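2-dehydropantoate 2-reductase (Porphyromonas gingivalis, PDB 2QYT) probably catalyses the NADPH-dependent reduction of 2-dehydropantoate (ketopantoate) to (R)-pantoate, the second step from 3-methyl-2-oxobutanoate toward pantothenate. Local coordinates at residues 205-210 against 302-307; 118-123 against 200-205; 194-199 against 247-252; 139-144 against 160-165. All blocks are in the same frame, centred on the assembly; numbering follows the deposited sequence. Where two conformers were deposited one is given.

Interaction 1. Residues 205-210 against 302-307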
loop_
_atom_site.group_PDB
_atom_site.type_symbol
_atom_site.label_atom_id
_atom_site.label_comp_id
_atom_site.label_asym_id
_atom_site.label_seq_id
_atom_site.Cartn_x
_atom_site.Cartn_y
_atom_site.Cartn_z
ATOM N N ILE A 205 -10.903 -2.805 -4.935
ATOM C CA ILE A 205 -9.956 -3.436 -5.845
ATOM C C ILE A 205 -10.208 -4.939 -5.958
ATOM O O ILE A 205 -9.986 -5.528 -7.004
ATOM C CB ILE A 205 -8.500 -3.118 -5.479
ATOM C CG1 ILE A 205 -7.544 -3.879 -6.399
ATOM C CG2 ILE A 205 -8.229 -3.476 -4.049
ATOM C CD1 ILE A 205 -6.079 -3.618 -6.163
ATOM N N SER A 206 -10.695 -5.554 -4.887
ATOM C CA SER A 206 -11.157 -6.937 -4.963
ATOM C C SER A 206 -12.277 -7.020 -6.019
ATOM O O SER A 206 -12.114 -7.656 -7.058
ATOM C CB SER A 206 -11.612 -7.417 -3.578
ATOM O OG SER A 206 -12.072 -8.753 -3.592
ATOM N N VAL A 207 -13.388 -6.325 -5.798
ATOM C CA VAL A 207 -14.521 -6.435 -6.749
ATOM C C VAL A 207 -14.072 -6.104 -8.175
ATOM O O VAL A 207 -14.304 -6.894 -9.085
ATOM C CB VAL A 207 -15.785 -5.629 -6.346
ATOM C CG1 VAL A 207 -16.282 -6.029 -4.943
ATOM C CG2 VAL A 207 -15.539 -4.145 -6.437
ATOM N N THR A 208 -13.384 -4.972 -8.338
ATOM C CA THR A 208 -12.941 -4.474 -9.649
ATOM C C THR A 208 -11.989 -5.443 -10.346
ATOM O O THR A 208 -12.185 -5.769 -11.521
ATOM C CB THR A 208 -12.277 -3.079 -9.549
ATOM O OG1 THR A 208 -13.195 -2.149 -8.961
ATOM C CG2 THR A 208 -11.847 -2.580 -10.922
ATOM N N ALA A 209 -10.976 -5.907 -9.618
ATOM C CA ALA A 209 -10.034 -6.887 -10.161
ATOM C C ALA A 209 -10.753 -8.174 -10.556
ATOM O O ALA A 209 -10.649 -8.608 -11.700
ATOM C CB ALA A 209 -8.884 -7.166 -9.191
ATOM N N THR A 210 -11.513 -8.772 -9.645
ATOM C CA THR A 210 -12.166 -10.040 -9.999
ATOM C C THR A 210 -13.167 -9.900 -11.162
ATOM O O THR A 210 -13.133 -10.696 -12.090
ATOM C CB THR A 210 -12.704 -10.893 -8.780
ATOM O OG1 THR A 210 -14.016 -11.413 -9.069
ATOM C CG2 THR A 210 -12.735 -10.112 -7.497
ATOM N N PRO A 302 -21.634 -17.047 -3.402
ATOM C CA PRO A 302 -21.704 -17.753 -4.683
ATOM C C PRO A 302 -21.018 -17.057 -5.865
ATOM O O PRO A 302 -20.337 -17.725 -6.635
ATOM C CB PRO A 302 -23.216 -17.911 -4.926
ATOM C CG PRO A 302 -23.865 -16.892 -4.064
ATOM C CD PRO A 302 -22.975 -16.726 -2.874
HETATM N N MSE A 303 -21.194 -15.745 -6.004
HETATM C CA MSE A 303 -20.604 -14.994 -7.123
HETATM C C MSE A 303 -19.073 -14.993 -7.115
HETATM O O MSE A 303 -18.444 -15.232 -8.153
HETATM C CB MSE A 303 -21.111 -13.550 -7.137
HETATM C CG MSE A 303 -20.899 -12.792 -8.468
HETATM SE SE MSE A 303 -21.849 -13.558 -10.034
HETATM C CE MSE A 303 -23.680 -13.651 -9.348
ATOM N N TYR A 304 -18.484 -14.702 -5.952
ATOM C CA TYR A 304 -17.039 -14.809 -5.782
ATOM C C TYR A 304 -16.540 -16.223 -6.069
ATOM O O TYR A 304 -15.522 -16.389 -6.734
ATOM C CB TYR A 304 -16.628 -14.381 -4.378
ATOM C CG TYR A 304 -16.136 -12.965 -4.297
ATOM C CD1 TYR A 304 -17.000 -11.925 -3.961
ATOM C CD2 TYR A 304 -14.794 -12.659 -4.547
ATOM C CE1 TYR A 304 -16.552 -10.611 -3.887
ATOM C CE2 TYR A 304 -14.326 -11.339 -4.470
ATOM C CZ TYR A 304 -15.210 -10.327 -4.138
ATOM O OH TYR A 304 -14.752 -9.040 -4.054
ATOM N N LYS A 305 -17.263 -17.235 -5.585
ATOM C CA LYS A 305 -16.863 -18.637 -5.770
ATOM C C LYS A 305 -16.943 -19.087 -7.228
ATOM O O LYS A 305 -16.053 -19.778 -7.708
ATOM C CB LYS A 305 -17.669 -19.569 -4.865
ATOM C CG LYS A 305 -17.406 -19.376 -3.378
ATOM C CD LYS A 305 -17.768 -20.622 -2.579
ATOM C CE LYS A 305 -19.238 -20.667 -2.170
ATOM N NZ LYS A 305 -20.162 -21.052 -3.276
ATOM N N ARG A 306 -18.006 -18.686 -7.925
ATOM C CA ARG A 306 -18.143 -18.919 -9.366
ATOM C C ARG A 306 -16.974 -18.250 -10.095
ATOM O O ARG A 306 -16.348 -18.857 -10.956
ATOM C CB ARG A 306 -19.485 -18.367 -9.887
ATOM C CG ARG A 306 -19.923 -18.906 -11.254
ATOM C CD ARG A 306 -20.326 -17.791 -12.248
ATOM N NE ARG A 306 -21.696 -17.275 -12.086
ATOM C CZ ARG A 306 -22.289 -16.396 -12.906
ATOM N NH1 ARG A 306 -21.655 -15.914 -13.974
ATOM N NH2 ARG A 306 -23.532 -15.990 -12.661
HETATM N N MSE A 307 -16.679 -17.009 -9.713
HETATM C CA MSE A 307 -15.644 -16.182 -10.353
HETATM C C MSE A 307 -14.210 -16.705 -10.121
HETATM O O MSE A 307 -13.416 -16.807 -11.064
HETATM C CB MSE A 307 -15.786 -14.723 -9.874
HETATM C CG MSE A 307 -15.783 -13.651 -10.972
HETATM SE SE MSE A 307 -17.357 -12.461 -10.928
HETATM C CE MSE A 307 -17.030 -11.319 -12.449
#
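Tyr304 reaches across from its helix to Ser206 with its hydroxyl leading; Val207 and Thr210 gather round this long, flat side chain, while Met307 meets Thr210 beside it. Its OH gives a hydrogen bond of 2.7 Å to Ser206 OG, which lies near the plane of the ring, at its edge. The serine torsion, with OG set opposite the backbone nitrogen (chi1 180°), turns the hydroxyl out to the end of Tyr304. Ser206 OG is also bonded to the carbonyl oxygen of Leu286. A small hydroxyl residue suits this place, since both polar groups are buried: the tyrosine hydroxyl is satisfied by Ser206, and the serine hydroxyl has Leu286 O as well. Val207 borders the same oxygen with a methyl group, CG1 lying 3.5 Å from Tyr304 OH, so the polar end of the ring is seated beside an apolar branch. One turn beyond Ser206, the rotation of Thr210 is doubtful, because its methyl group crowds a main-chain oxygen in the model. As built, it crosses the tyrosine at about a right angle, and its buried hydroxyl, without a polar partner, faces selenomethionine Met307. The helix segments diverge by 44° and their axes come no closer than 11.7 Å, a gap that an aromatic ring and a long selenoether chain can span. Leu233 of helix 227-244 and Val290 of helix 288-296 also pack on Tyr304. This is helix-helix packing inside the all-helical C-terminal domain of the ketopantoate reductase family, joining its long helix 194-215 to the last helix of the chain.

Interaction 2. Residues 118-123 against 200-205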
loop_
_atom_site.group_PDB
_atom_site.type_symbol
_atom_site.label_atom_id
_atom_site.label_comp_id
_atom_site.label_asym_id
_atom_site.label_seq_id
_atom_site.Cartn_x
_atom_site.Cartn_y
_atom_site.Cartn_z
ATOM N N ASN A 118 -1.431 -3.599 -1.344
ATOM C CA ASN A 118 -2.835 -3.985 -1.377
ATOM C C ASN A 118 -3.020 -5.309 -0.676
ATOM O O ASN A 118 -2.083 -6.098 -0.562
ATOM C CB ASN A 118 -3.326 -4.034 -2.808
ATOM C CG ASN A 118 -3.635 -2.646 -3.360
ATOM O OD1 ASN A 118 -4.288 -1.815 -2.691
ATOM N ND2 ASN A 118 -3.194 -2.389 -4.582
ATOM N N GLY A 119 -4.211 -5.546 -0.156
ATOM C CA GLY A 119 -4.488 -6.791 0.564
ATOM C C GLY A 119 -5.321 -6.442 1.769
ATOM O O GLY A 119 -5.292 -5.287 2.219
ATOM N N ALA A 120 -6.062 -7.418 2.276
ATOM C CA ALA A 120 -6.994 -7.212 3.376
ATOM C C ALA A 120 -6.297 -7.153 4.736
ATOM O O ALA A 120 -6.744 -6.458 5.643
ATOM C CB ALA A 120 -8.038 -8.308 3.383
ATOM N N ASP A 121 -5.174 -7.845 4.849
ATOM C CA ASP A 121 -4.639 -8.195 6.150
ATOM C C ASP A 121 -3.114 -8.234 6.201
ATOM O O ASP A 121 -2.564 -9.057 6.923
ATOM C CB ASP A 121 -5.193 -9.575 6.536
ATOM C CG ASP A 121 -4.687 -10.669 5.622
ATOM O OD1 ASP A 121 -4.103 -10.354 4.563
ATOM O OD2 ASP A 121 -4.864 -11.849 5.962
ATOM N N ILE A 122 -2.459 -7.370 5.432
ATOM C CA ILE A 122 -1.013 -7.345 5.332
ATOM C C ILE A 122 -0.381 -7.060 6.706
ATOM O O ILE A 122 0.578 -7.735 7.083
ATOM C CB ILE A 122 -0.472 -6.294 4.323
ATOM C CG1 ILE A 122 -1.064 -6.479 2.921
ATOM C CG2 ILE A 122 1.078 -6.360 4.296
ATOM C CD1 ILE A 122 -0.709 -7.820 2.238
ATOM N N ALA A 123 -0.945 -6.085 7.433
ATOM C CA ALA A 123 -0.448 -5.720 8.765
ATOM C C ALA A 123 -0.593 -6.877 9.771
ATOM O O ALA A 123 0.290 -7.131 10.561
ATOM C CB ALA A 123 -1.179 -4.479 9.272
ATOM N N LYS A 200 -11.987 -0.574 2.932
ATOM C CA LYS A 200 -12.589 0.179 1.836
ATOM C C LYS A 200 -11.768 0.067 0.544
ATOM O O LYS A 200 -12.320 -0.254 -0.513
ATOM C CB LYS A 200 -12.853 1.644 2.233
ATOM C CG LYS A 200 -13.835 2.387 1.337
ATOM C CD LYS A 200 -13.725 3.905 1.532
ATOM C CE LYS A 200 -12.587 4.530 0.695
ATOM N NZ LYS A 200 -11.712 5.454 1.481
ATOM N N LYS A 201 -10.451 0.282 0.647
ATOM C CA LYS A 201 -9.538 0.102 -0.482
ATOM C C LYS A 201 -9.595 -1.327 -1.042
ATOM O O LYS A 201 -9.717 -1.512 -2.256
ATOM C CB LYS A 201 -8.099 0.449 -0.061
ATOM C CG LYS A 201 -7.018 0.138 -1.094
ATOM C CD LYS A 201 -6.589 1.368 -1.845
ATOM C CE LYS A 201 -6.031 1.039 -3.224
ATOM N NZ LYS A 201 -4.604 0.718 -3.094
ATOM N N PHE A 202 -9.503 -2.323 -0.162
ATOM C CA PHE A 202 -9.446 -3.725 -0.580
ATOM C C PHE A 202 -10.735 -4.221 -1.273
ATOM O O PHE A 202 -10.682 -4.958 -2.248
ATOM C CB PHE A 202 -9.083 -4.662 0.590
ATOM C CG PHE A 202 -9.112 -6.115 0.204
ATOM C CD1 PHE A 202 -7.999 -6.704 -0.430
ATOM C CD2 PHE A 202 -10.258 -6.880 0.411
ATOM C CE1 PHE A 202 -8.007 -8.033 -0.819
ATOM C CE2 PHE A 202 -10.301 -8.207 0.006
ATOM C CZ PHE A 202 -9.174 -8.792 -0.603
HETATM N N MSE A 203 -11.886 -3.836 -0.737
HETATM C CA MSE A 203 -13.179 -4.211 -1.311
HETATM C C MSE A 203 -13.325 -3.707 -2.754
HETATM O O MSE A 203 -13.680 -4.487 -3.639
HETATM C CB MSE A 203 -14.316 -3.709 -0.435
HETATM C CG MSE A 203 -14.506 -4.470 0.865
HETATM SE SE MSE A 203 -15.825 -3.585 2.040
HETATM C CE MSE A 203 -15.545 -1.746 1.483
HETATM N N MSE A 204 -12.999 -2.432 -2.980
HETATM C CA MSE A 204 -13.017 -1.807 -4.301
HETATM C C MSE A 204 -12.143 -2.537 -5.323
HETATM O O MSE A 204 -12.558 -2.829 -6.440
HETATM C CB MSE A 204 -12.508 -0.376 -4.183
HETATM C CG MSE A 204 -13.440 0.566 -3.465
HETATM SE SE MSE A 204 -15.051 0.903 -4.490
HETATM C CE MSE A 204 -14.218 1.620 -6.120
ATOM N N ILE A 205 -10.903 -2.805 -4.935
ATOM C CA ILE A 205 -9.956 -3.436 -5.845
ATOM C C ILE A 205 -10.208 -4.939 -5.958
ATOM O O ILE A 205 -9.986 -5.528 -7.004
ATOM C CB ILE A 205 -8.500 -3.118 -5.479
ATOM C CG1 ILE A 205 -7.544 -3.879 -6.399
ATOM C CG2 ILE A 205 -8.229 -3.476 -4.049
ATOM C CD1 ILE A 205 -6.079 -3.618 -6.163
HETATM O O HOH W 1 -4.250 0.217 -6.170
#
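Lys201 NZ donates a hydrogen bond of 2.6 Å to Asn118 OD1, arriving in the carbonyl plane on a lone pair, with a C=O...N angle of 129°. The two side chains cross at about a right angle. A water closes a small ring, accepting from Asn118 ND2 at 3.2 Å and from Lys201 NZ at 3.1 Å, so both ends of the amide are tied to the same amine. Ile205 CD1 comes to 3.5 Å from Asn118 ND2 and gives the amide an apolar neighbour. Beyond the polar group, Phe202 holds CG opposite its backbone nitrogen (chi1 176°), which extends the ring toward the loop. Ala120 CB sits over its centre, 3.9 Å from the centroid, a CH-pi contact suited to a small methyl where the backbone also lies close. Gly119 tolerates backbone angles that would jam a CB against the preceding carbonyl, and its C lies 3.5 Å from Phe202 CD1. Farther out, Lys201 NZ also bonds Val140 O, its charged amine makes a cation-pi contact with Tyr141, and Phe241 packs on Ala120 and Phe202. A loop of the Rossmann-type domain thus meets the first long helix of the C-terminal domain, consistent with the interdomain cleft in which relatives bind substrate and NADPH.

Interaction 3. Residues 194-199 against 247-252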
loop_
_atom_site.group_PDB
_atom_site.type_symbol
_atom_site.label_atom_id
_atom_site.label_comp_id
_atom_site.label_asym_id
_atom_site.label_seq_id
_atom_site.Cartn_x
_atom_site.Cartn_y
_atom_site.Cartn_z
ATOM N N ILE A 194 -8.287 3.561 10.907
ATOM C CA ILE A 194 -7.480 3.159 9.769
ATOM C C ILE A 194 -7.974 1.854 9.120
ATOM O O ILE A 194 -7.816 1.696 7.918
ATOM C CB ILE A 194 -5.995 3.056 10.097
ATOM C CG1 ILE A 194 -5.181 2.731 8.838
ATOM C CG2 ILE A 194 -5.749 2.067 11.242
ATOM C CD1 ILE A 194 -5.043 3.887 7.884
ATOM N N ASP A 195 -8.554 0.945 9.922
ATOM C CA ASP A 195 -9.097 -0.327 9.427
ATOM C C ASP A 195 -10.144 -0.097 8.342
ATOM O O ASP A 195 -10.234 -0.855 7.376
ATOM C CB ASP A 195 -9.726 -1.141 10.564
ATOM C CG ASP A 195 -8.693 -1.704 11.533
ATOM O OD1 ASP A 195 -7.499 -1.756 11.191
ATOM O OD2 ASP A 195 -9.075 -2.088 12.655
ATOM N N TRP A 196 -10.939 0.951 8.510
ATOM C CA TRP A 196 -11.985 1.283 7.550
ATOM C C TRP A 196 -11.412 1.648 6.182
ATOM O O TRP A 196 -11.885 1.147 5.179
ATOM C CB TRP A 196 -12.867 2.399 8.100
ATOM C CG TRP A 196 -13.660 3.114 7.078
ATOM C CD1 TRP A 196 -13.649 4.462 6.820
ATOM C CD2 TRP A 196 -14.589 2.534 6.156
ATOM N NE1 TRP A 196 -14.533 4.756 5.799
ATOM C CE2 TRP A 196 -15.125 3.593 5.379
ATOM C CE3 TRP A 196 -15.032 1.223 5.916
ATOM C CZ2 TRP A 196 -16.064 3.375 4.366
ATOM C CZ3 TRP A 196 -15.982 1.009 4.910
ATOM C CH2 TRP A 196 -16.480 2.078 4.150
ATOM N N TYR A 197 -10.393 2.509 6.151
ATOM C CA TYR A 197 -9.719 2.886 4.891
ATOM C C TYR A 197 -9.106 1.674 4.207
ATOM O O TYR A 197 -9.158 1.535 2.980
ATOM C CB TYR A 197 -8.668 3.994 5.108
ATOM C CG TYR A 197 -9.295 5.290 5.520
ATOM C CD1 TYR A 197 -9.561 6.296 4.579
ATOM C CD2 TYR A 197 -9.687 5.501 6.842
ATOM C CE1 TYR A 197 -10.199 7.507 4.966
ATOM C CE2 TYR A 197 -10.300 6.686 7.234
ATOM C CZ TYR A 197 -10.558 7.691 6.300
ATOM O OH TYR A 197 -11.192 8.860 6.713
ATOM N N ILE A 198 -8.548 0.788 5.012
ATOM C CA ILE A 198 -7.964 -0.444 4.521
ATOM C C ILE A 198 -8.982 -1.417 3.901
ATOM O O ILE A 198 -8.713 -1.975 2.827
ATOM C CB ILE A 198 -7.227 -1.178 5.655
ATOM C CG1 ILE A 198 -6.118 -0.295 6.230
ATOM C CG2 ILE A 198 -6.656 -2.530 5.176
ATOM C CD1 ILE A 198 -4.908 -0.398 5.521
HETATM N N MSE A 199 -10.081 -1.711 4.598
HETATM C CA MSE A 199 -11.114 -2.577 3.999
HETATM C C MSE A 199 -11.750 -1.880 2.807
HETATM O O MSE A 199 -11.997 -2.507 1.783
HETATM C CB MSE A 199 -12.165 -3.067 5.012
HETATM C CG MSE A 199 -13.049 -2.009 5.672
HETATM SE SE MSE A 199 -14.781 -2.714 6.325
HETATM C CE MSE A 199 -15.924 -2.036 4.938
ATOM N N GLN A 247 -18.503 -5.027 12.584
ATOM C CA GLN A 247 -19.274 -3.795 12.390
ATOM C C GLN A 247 -19.517 -3.528 10.909
ATOM O O GLN A 247 -20.530 -3.967 10.366
ATOM C CB GLN A 247 -18.554 -2.607 13.044
ATOM C CG GLN A 247 -18.170 -2.856 14.497
ATOM C CD GLN A 247 -17.032 -1.969 14.949
ATOM O OE1 GLN A 247 -15.894 -2.427 15.108
ATOM N NE2 GLN A 247 -17.326 -0.687 15.156
ATOM N N VAL A 248 -18.589 -2.796 10.283
ATOM C CA VAL A 248 -18.549 -2.576 8.823
ATOM C C VAL A 248 -19.755 -1.793 8.278
ATOM O O VAL A 248 -20.785 -2.393 7.935
ATOM C CB VAL A 248 -18.318 -3.910 8.060
ATOM C CG1 VAL A 248 -18.398 -3.719 6.540
ATOM C CG2 VAL A 248 -16.980 -4.509 8.481
ATOM N N PRO A 249 -19.606 -0.452 8.171
ATOM C CA PRO A 249 -20.598 0.592 7.873
ATOM C C PRO A 249 -21.919 0.173 7.190
ATOM O O PRO A 249 -22.404 -0.952 7.385
ATOM C CB PRO A 249 -19.798 1.555 6.985
ATOM C CG PRO A 249 -18.361 1.422 7.504
ATOM C CD PRO A 249 -18.271 0.155 8.334
ATOM N N ASP A 250 -22.509 1.107 6.437
ATOM C CA ASP A 250 -23.689 0.846 5.603
ATOM C C ASP A 250 -23.926 2.038 4.681
ATOM O O ASP A 250 -23.493 3.153 4.983
ATOM C CB ASP A 250 -24.939 0.509 6.426
ATOM C CG ASP A 250 -25.791 -0.577 5.774
ATOM O OD1 ASP A 250 -26.934 -0.792 6.233
ATOM O OD2 ASP A 250 -25.318 -1.220 4.805
ATOM N N ASP A 251 -24.623 1.801 3.570
ATOM C CA ASP A 251 -24.479 2.633 2.377
ATOM C C ASP A 251 -23.057 2.373 1.890
ATOM O O ASP A 251 -22.509 3.138 1.103
ATOM C CB ASP A 251 -24.675 4.132 2.670
ATOM C CG ASP A 251 -25.965 4.432 3.427
ATOM O OD1 ASP A 251 -25.871 4.836 4.610
ATOM O OD2 ASP A 251 -27.067 4.272 2.847
ATOM N N VAL A 252 -22.472 1.280 2.392
ATOM C CA VAL A 252 -21.103 0.864 2.085
ATOM C C VAL A 252 -21.027 0.238 0.687
ATOM O O VAL A 252 -20.198 0.653 -0.130
ATOM C CB VAL A 252 -20.524 -0.072 3.197
ATOM C CG1 VAL A 252 -21.513 -1.170 3.585
ATOM C CG2 VAL A 252 -19.181 -0.658 2.787
#
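The six-membered ring of Trp196 carries Pro249 on one face: CG of the proline lies 3.8 Å from the ring centroid and 21° off its normal, displaced toward the rim. This is a CH-pi contact, for which proline is apt because its compact, rigid ring lays a CH2 group on the electron-rich indole. At the edge, near the indole plane, Val252 CG2 stands 4.1 Å from Trp196 CH2, the two side chains passing alongside each other and running opposite ways. Selenomethionine Met199, one turn along the helix, places its SE at the same ring's edge, in plane. Trp196 gets there by swinging CG away from its own backbone nitrogen (chi1 161°), which sends the indole out from the helix toward the loop. Met199 then bends at its last torsion to meet the methyls of Val248, with SE 3.6 Å from Val248 CG2; since Met199 was modelled in two conformers, the finer fit here is uncertain. Phe241 of helix 227-244 packs on both Met199 and Val248. The contact is apolar helix-to-loop packing within the C-terminal helical domain: the start of helix 194-215 is laid against the connection between helices 227-244 and 252-262 and the first residue of the latter.

Interaction 4. Residues 139-144 against 160-165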
loop_
_atom_site.group_PDB
_atom_site.type_symbol
_atom_site.label_atom_id
_atom_site.label_comp_id
_atom_site.label_asym_id
_atom_site.label_seq_id
_atom_site.Cartn_x
_atom_site.Cartn_y
_atom_site.Cartn_z
ATOM N N CYS A 139 -2.498 2.442 3.560
ATOM C CA CYS A 139 -2.847 2.222 2.181
ATOM C C CYS A 139 -2.741 3.519 1.384
ATOM O O CYS A 139 -2.921 4.618 1.921
ATOM C CB CYS A 139 -4.247 1.615 2.049
ATOM S SG CYS A 139 -5.579 2.773 2.420
ATOM N N VAL A 140 -2.435 3.390 0.093
ATOM C CA VAL A 140 -2.193 4.553 -0.781
ATOM C C VAL A 140 -3.157 4.517 -1.955
ATOM O O VAL A 140 -3.626 3.452 -2.334
ATOM C CB VAL A 140 -0.703 4.642 -1.226
ATOM C CG1 VAL A 140 0.212 4.789 -0.016
ATOM C CG2 VAL A 140 -0.264 3.431 -2.060
ATOM N N TYR A 141 -3.544 5.687 -2.463
ATOM C CA TYR A 141 -4.245 5.796 -3.735
ATOM C C TYR A 141 -3.338 6.624 -4.629
ATOM O O TYR A 141 -3.109 7.808 -4.389
ATOM C CB TYR A 141 -5.596 6.491 -3.575
ATOM C CG TYR A 141 -6.631 5.686 -2.851
ATOM C CD1 TYR A 141 -7.570 4.964 -3.548
ATOM C CD2 TYR A 141 -6.641 5.610 -1.466
ATOM C CE1 TYR A 141 -8.567 4.212 -2.880
ATOM C CE2 TYR A 141 -7.610 4.850 -0.792
ATOM C CZ TYR A 141 -8.562 4.154 -1.498
ATOM O OH TYR A 141 -9.508 3.391 -0.833
ATOM N N ILE A 142 -2.779 5.974 -5.636
ATOM C CA ILE A 142 -1.746 6.583 -6.447
ATOM C C ILE A 142 -1.589 5.732 -7.687
ATOM O O ILE A 142 -1.663 4.490 -7.586
ATOM C CB ILE A 142 -0.377 6.741 -5.697
ATOM C CG1 ILE A 142 0.553 7.745 -6.432
ATOM C CG2 ILE A 142 0.272 5.359 -5.309
ATOM C CD1 ILE A 142 2.052 7.851 -5.827
ATOM N N SER A 143 -1.414 6.388 -8.837
ATOM C CA SER A 143 -1.263 5.717 -10.120
ATOM C C SER A 143 0.166 5.826 -10.611
ATOM O O SER A 143 0.488 6.641 -11.471
ATOM C CB SER A 143 -2.189 6.374 -11.133
ATOM O OG SER A 143 -3.528 6.192 -10.705
ATOM N N ALA A 144 1.029 4.985 -10.072
ATOM C CA ALA A 144 2.470 5.120 -10.234
ATOM C C ALA A 144 3.075 3.783 -10.549
ATOM O O ALA A 144 2.639 2.754 -10.019
ATOM C CB ALA A 144 3.064 5.670 -8.983
ATOM N N LEU A 160 -2.977 9.877 -2.354
ATOM C CA LEU A 160 -3.484 9.855 -0.982
ATOM C C LEU A 160 -2.707 8.770 -0.264
ATOM O O LEU A 160 -2.489 7.739 -0.846
ATOM C CB LEU A 160 -4.986 9.545 -0.974
ATOM C CG LEU A 160 -5.852 10.632 -1.618
ATOM C CD1 LEU A 160 -7.301 10.145 -1.868
ATOM C CD2 LEU A 160 -5.814 11.916 -0.742
ATOM N N PHE A 161 -2.280 9.042 0.985
ATOM C CA PHE A 161 -1.465 8.174 1.800
ATOM C C PHE A 161 -2.209 8.223 3.130
ATOM O O PHE A 161 -2.315 9.289 3.772
ATOM C CB PHE A 161 -0.052 8.778 1.902
ATOM C CG PHE A 161 0.979 7.944 2.659
ATOM C CD1 PHE A 161 2.116 7.438 1.993
ATOM C CD2 PHE A 161 0.887 7.756 4.035
ATOM C CE1 PHE A 161 3.103 6.721 2.690
ATOM C CE2 PHE A 161 1.865 7.018 4.733
ATOM C CZ PHE A 161 2.975 6.511 4.059
ATOM N N TYR A 162 -2.760 7.073 3.522
ATOM C CA TYR A 162 -3.383 6.902 4.844
ATOM C C TYR A 162 -2.598 5.948 5.702
ATOM O O TYR A 162 -2.085 4.961 5.211
ATOM C CB TYR A 162 -4.794 6.339 4.700
ATOM C CG TYR A 162 -5.716 7.225 3.949
ATOM C CD1 TYR A 162 -6.405 8.245 4.600
ATOM C CD2 TYR A 162 -5.927 7.036 2.583
ATOM C CE1 TYR A 162 -7.296 9.077 3.889
ATOM C CE2 TYR A 162 -6.823 7.855 1.875
ATOM C CZ TYR A 162 -7.490 8.867 2.538
ATOM O OH TYR A 162 -8.345 9.673 1.858
ATOM N N PHE A 163 -2.507 6.209 6.992
ATOM C CA PHE A 163 -1.777 5.263 7.854
ATOM C C PHE A 163 -2.243 5.413 9.273
ATOM O O PHE A 163 -2.942 6.378 9.584
ATOM C CB PHE A 163 -0.260 5.499 7.750
ATOM C CG PHE A 163 0.226 6.605 8.633
ATOM C CD1 PHE A 163 0.769 6.310 9.903
ATOM C CD2 PHE A 163 0.104 7.936 8.222
ATOM C CE1 PHE A 163 1.219 7.340 10.753
ATOM C CE2 PHE A 163 0.527 8.973 9.052
ATOM C CZ PHE A 163 1.106 8.661 10.335
ATOM N N GLY A 164 -1.872 4.468 10.126
ATOM C CA GLY A 164 -2.206 4.551 11.539
ATOM C C GLY A 164 -1.954 3.290 12.297
ATOM O O GLY A 164 -1.817 2.227 11.701
ATOM N N SER A 165 -1.834 3.438 13.632
ATOM C CA SER A 165 -1.625 2.338 14.594
ATOM C C SER A 165 -2.902 1.506 14.871
ATOM O O SER A 165 -2.817 0.350 15.289
ATOM C CB SER A 165 -1.151 2.906 15.944
ATOM O OG SER A 165 -2.128 3.778 16.550
#
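Cys139 and Tyr162 form a hydrogen-bonded antiparallel pair, joined by Cys139 N to Tyr162 O at 3.0 Å and Tyr162 N to Cys139 O at 2.9 Å. The second is the straighter, with an N-H...O angle of 169°, and it meets the oxygen almost head-on. Tyr141 and Leu160 repeat the pattern two residues on: Tyr141 N reaches Leu160 O at 2.8 Å, and Leu160 N reaches Tyr141 O at 2.9 Å. Between them lies the non-hydrogen-bonded pair Val140 and Phe161; Val140 CA also makes a CA-H...O contact of 3.2 Å to Leu160 O. Their side chains share one face of the sheet, where Val140 CG1 touches Phe161 CD1 at 3.8 Å; Val19 and Tyr23 of helix 18-33 pack on Val140, and Tyr23 meets Phe161 edge-to-face. On the other face, Tyr162 holds CG opposite its carbonyl carbon (chi1 -62°), bringing its ring edge to Tyr141, CE2 to CD2 4.0 Å, while Cys139 SG makes an oblique sulfur-aromatic contact with that ring. Leu160 CB packs on Tyr141 CB. A valine and several aromatics suit strands packed against helices: on this second face Tyr197 of helix 194-215 stacks on Tyr162, and Ile194 and Ile198 touch it. The chemistry implies a division of labour: main-chain bonds fix the register, while the side chains, largely apolar and aromatic, attach the sheet to a helix on each side.

Helix 194-215 runs through interactions 1, 2 and 3, each at a different level along it, whereas interaction 4 lies in the mixed sheet that faces the same helix. Interactions 1 and 3 are buried and belong to the C-terminal domain alone; the first pairs hydroxyls, the other is wholly apolar. Interaction 2 is partly buried and joins the two domains, mixing a solvated polar group with aromatic packing. Interaction 4, near the centre of the chain, relies on main-chain bonds instead. Interactions 2, 3 and 4 touch: Tyr197 packs on Tyr162, Ile198 lies against Gly119 and Ala120, and Lys201 of interaction 2 bonds Val140 O of interaction 4. Interaction 1 stands apart, sharing just Ile205 with interaction 2.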